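Local atomic coordinates of lipolytic enzyme, G-D-S-L family (Bacteroides thetaiotaomicron, PDB entry 7BR2), a protein that is a gut microbial SGNH/GDSL-family serine esterase that metabolizes the drug diltiazem. Residues R21-G26 against R53-G58. Residues are numbered along the deposited sequence; the frame is centred on the assembly and turned at random.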
ATOM      1  N   ARG A  21       4.609   7.633  12.797  1.00 26.83           N
ATOM      2  CA  ARG A  21       3.209   7.229  12.818  1.00 27.98           C
ATOM      3  C   ARG A  21       2.574   7.851  11.576  1.00 27.23           C
ATOM      4  O   ARG A  21       2.242   9.042  11.571  1.00 31.96           O
ATOM      5  CB  ARG A  21       2.539   7.679  14.114  1.00 29.51           C
ATOM      6  CG  ARG A  21       3.221   7.131  15.374  1.00 24.85           C
ATOM      7  CD  ARG A  21       2.733   7.825  16.642  1.00 29.40           C
ATOM      8  NE  ARG A  21       1.310   7.582  16.915  1.00 26.22           N
ATOM      9  CZ  ARG A  21       0.811   6.440  17.392  1.00 29.43           C
ATOM     10  NH1 ARG A  21       1.605   5.395  17.641  1.00 26.63           N
ATOM     11  NH2 ARG A  21      -0.492   6.335  17.610  1.00 23.29           N
ATOM     12  N   ALA A  22       2.476   7.074  10.506  1.00 26.13           N
ATOM     13  CA  ALA A  22       2.002   7.552   9.213  1.00 30.33           C
ATOM     14  C   ALA A  22       0.525   7.211   9.063  1.00 26.60           C
ATOM     15  O   ALA A  22       0.168   6.038   8.926  1.00 28.30           O
ATOM     16  CB  ALA A  22       2.822   6.927   8.087  1.00 24.41           C
ATOM     17  N   VAL A  23      -0.337   8.232   9.066  1.00 28.91           N
ATOM     18  CA  VAL A  23      -1.780   8.047   8.940  1.00 24.90           C
ATOM     19  C   VAL A  23      -2.192   8.415   7.524  1.00 29.42           C
ATOM     20  O   VAL A  23      -1.877   9.515   7.047  1.00 28.15           O
ATOM     21  CB  VAL A  23      -2.549   8.895   9.963  1.00 26.02           C
ATOM     22  CG1 VAL A  23      -4.052   8.687   9.788  1.00 22.86           C
ATOM     23  CG2 VAL A  23      -2.105   8.571  11.399  1.00 27.38           C
ATOM     24  N   PHE A  24      -2.915   7.502   6.856  1.00 27.60           N
ATOM     25  CA  PHE A  24      -3.418   7.711   5.494  1.00 29.41           C
ATOM     26  C   PHE A  24      -4.902   8.049   5.560  1.00 31.30           C
ATOM     27  O   PHE A  24      -5.744   7.157   5.676  1.00 28.48           O
ATOM     28  CB  PHE A  24      -3.191   6.468   4.640  1.00 26.17           C
ATOM     29  CG  PHE A  24      -1.762   6.249   4.260  1.00 28.96           C
ATOM     30  CD1 PHE A  24      -0.905   5.561   5.104  1.00 29.99           C
ATOM     31  CD2 PHE A  24      -1.271   6.729   3.053  1.00 26.55           C
ATOM     32  CE1 PHE A  24       0.436   5.353   4.757  1.00 31.61           C
ATOM     33  CE2 PHE A  24       0.047   6.524   2.694  1.00 31.02           C
ATOM     34  CZ  PHE A  24       0.909   5.836   3.552  1.00 29.41           C
ATOM     35  N   LEU A  25      -5.220   9.336   5.461  1.00 25.64           N
ATOM     36  CA  LEU A  25      -6.601   9.783   5.535  1.00 28.10           C
ATOM     37  C   LEU A  25      -7.264   9.689   4.159  1.00 31.86           C
ATOM     38  O   LEU A  25      -6.732  10.211   3.166  1.00 33.05           O
ATOM     39  CB  LEU A  25      -6.646  11.217   6.066  1.00 25.77           C
ATOM     40  CG  LEU A  25      -7.916  12.043   5.855  1.00 31.52           C
ATOM     41  CD1 LEU A  25      -9.107  11.380   6.511  1.00 29.38           C
ATOM     42  CD2 LEU A  25      -7.696  13.418   6.436  1.00 30.58           C
ATOM     43  N   GLY A  26      -8.422   9.037   4.088  1.00 29.12           N
ATOM     44  CA  GLY A  26      -9.010   8.890   2.767  1.00 33.14           C
ATOM     45  C   GLY A  26     -10.450   8.431   2.800  1.00 32.93           C
ATOM     46  O   GLY A  26     -11.119   8.479   3.835  1.00 35.76           O
ATOM     47  N   ARG A  53       4.808   2.727  12.231  1.00 28.19           N
ATOM     48  CA  ARG A  53       3.399   2.376  12.362  1.00 31.72           C
ATOM     49  C   ARG A  53       2.618   3.123  11.296  1.00 28.86           C
ATOM     50  O   ARG A  53       2.759   4.338  11.163  1.00 56.58           O
ATOM     51  CB  ARG A  53       2.843   2.711  13.750  1.00 31.07           C
ATOM     52  CG  ARG A  53       3.028   1.587  14.735  1.00 37.93           C
ATOM     53  CD  ARG A  53       2.717   2.005  16.170  1.00 38.59           C
ATOM     54  NE  ARG A  53       3.108   0.934  17.079  1.00 42.86           N
ATOM     55  CZ  ARG A  53       2.348  -0.123  17.340  1.00 42.69           C
ATOM     56  NH1 ARG A  53       1.150  -0.249  16.768  1.00 41.13           N
ATOM     57  NH2 ARG A  53       2.791  -1.059  18.160  1.00 49.52           N
ATOM     58  N   VAL A  54       1.850   2.373  10.512  1.00 28.93           N
ATOM     59  CA  VAL A  54       0.938   2.909   9.513  1.00 29.14           C
ATOM     60  C   VAL A  54      -0.496   2.739  10.010  1.00 28.68           C
ATOM     61  O   VAL A  54      -0.829   1.732  10.644  1.00 27.09           O
ATOM     62  CB  VAL A  54       1.170   2.205   8.165  1.00 23.26           C
ATOM     63  CG1 VAL A  54       0.172   2.670   7.113  1.00 25.61           C
ATOM     64  CG2 VAL A  54       2.598   2.476   7.719  1.00 28.89           C
ATOM     65  N   PHE A  55      -1.340   3.733   9.728  1.00 24.85           N
ATOM     66  CA  PHE A  55      -2.739   3.740  10.143  1.00 26.93           C
ATOM     67  C   PHE A  55      -3.622   3.949   8.930  1.00 24.83           C
ATOM     68  O   PHE A  55      -3.399   4.873   8.135  1.00 29.15           O
ATOM     69  CB  PHE A  55      -3.017   4.845  11.177  1.00 30.25           C
ATOM     70  CG  PHE A  55      -2.265   4.671  12.466  1.00 31.34           C
ATOM     71  CD1 PHE A  55      -0.943   5.105  12.579  1.00 30.09           C
ATOM     72  CD2 PHE A  55      -2.865   4.071  13.564  1.00 31.15           C
ATOM     73  CE1 PHE A  55      -0.236   4.943  13.766  1.00 28.17           C
ATOM     74  CE2 PHE A  55      -2.168   3.911  14.757  1.00 28.30           C
ATOM     75  CZ  PHE A  55      -0.849   4.349  14.856  1.00 32.76           C
ATOM     76  N   ASN A  56      -4.605   3.079   8.783  1.00 25.34           N
ATOM     77  CA  ASN A  56      -5.720   3.303   7.876  1.00 24.62           C
ATOM     78  C   ASN A  56      -6.649   4.376   8.460  1.00 28.27           C
ATOM     79  O   ASN A  56      -7.230   4.180   9.531  1.00 29.64           O
ATOM     80  CB  ASN A  56      -6.451   1.976   7.691  1.00 26.33           C
ATOM     81  CG  ASN A  56      -7.616   2.055   6.721  1.00 28.63           C
ATOM     82  OD1 ASN A  56      -8.071   3.140   6.346  1.00 26.54           O
ATOM     83  ND2 ASN A  56      -8.135   0.885   6.343  1.00 20.08           N
ATOM     84  N   GLY A  57      -6.792   5.516   7.781  1.00 28.88           N
ATOM     85  CA  GLY A  57      -7.744   6.525   8.217  1.00 29.83           C
ATOM     86  C   GLY A  57      -8.761   6.802   7.131  1.00 21.00           C
ATOM     87  O   GLY A  57      -9.122   7.950   6.858  1.00 23.14           O
ATOM     88  N   GLY A  58      -9.182   5.744   6.450  1.00 24.84           N
ATOM     89  CA  GLY A  58     -10.209   5.841   5.432  1.00 26.60           C
ATOM     90  C   GLY A  58     -11.555   5.473   6.034  1.00 29.06           C
ATOM     91  O   GLY A  58     -11.633   4.632   6.926  1.00 28.60           O
TER
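A22 and F55 set the pairing of two parallel strands, 21-26 and 53-58: A22 N gives a hydrogen bond to R53 O (2.8 Å) and A22 O takes one from F55 N (2.9 Å). F24 repeats the pattern, its N bonding F55 O (3.0 Å) and its O receiving G57 N. A fifth bond, G26 N to G57 O, closes the C-terminal end, where the strands draw together. G57, with no side chain, fits closely against F24 O and V23 CG1. On the buried face shared by A22, F24 and V54, V54 CG1 meets the rim of the F24 ring, 3.6 Å from CE1; helix 35-46 covers both residues.

The other face loosens toward the partly exposed R21, F55 and R53. With V23 CG1 anti to the backbone N (chi1 179°), V23 CG2 is turned to F55 and packs obliquely on it, 3.8 Å from CD1. F55 CZ lies over one face of the R21 guanidinium, 3.4 Å from NH2, with the planes 57° apart. Were F55 an alanine, the R21 guanidinium would probably lose its aromatic neighbour and V23 CG2 would be left beside a gap. R21 and R53 run side by side but turn to different partners, K78 O and D428.

As in SGNH hydrolases, strand 53-58 edges the parallel sheet, joined to 21-26 by a crossover containing helices. The five backbone bonds fix the register throughout, while apolar packing gives way to cationic groups at the N-terminal end, where D428 probably offsets the charge of R53 and K78 O accepts a hydrogen bond from R21 NH2.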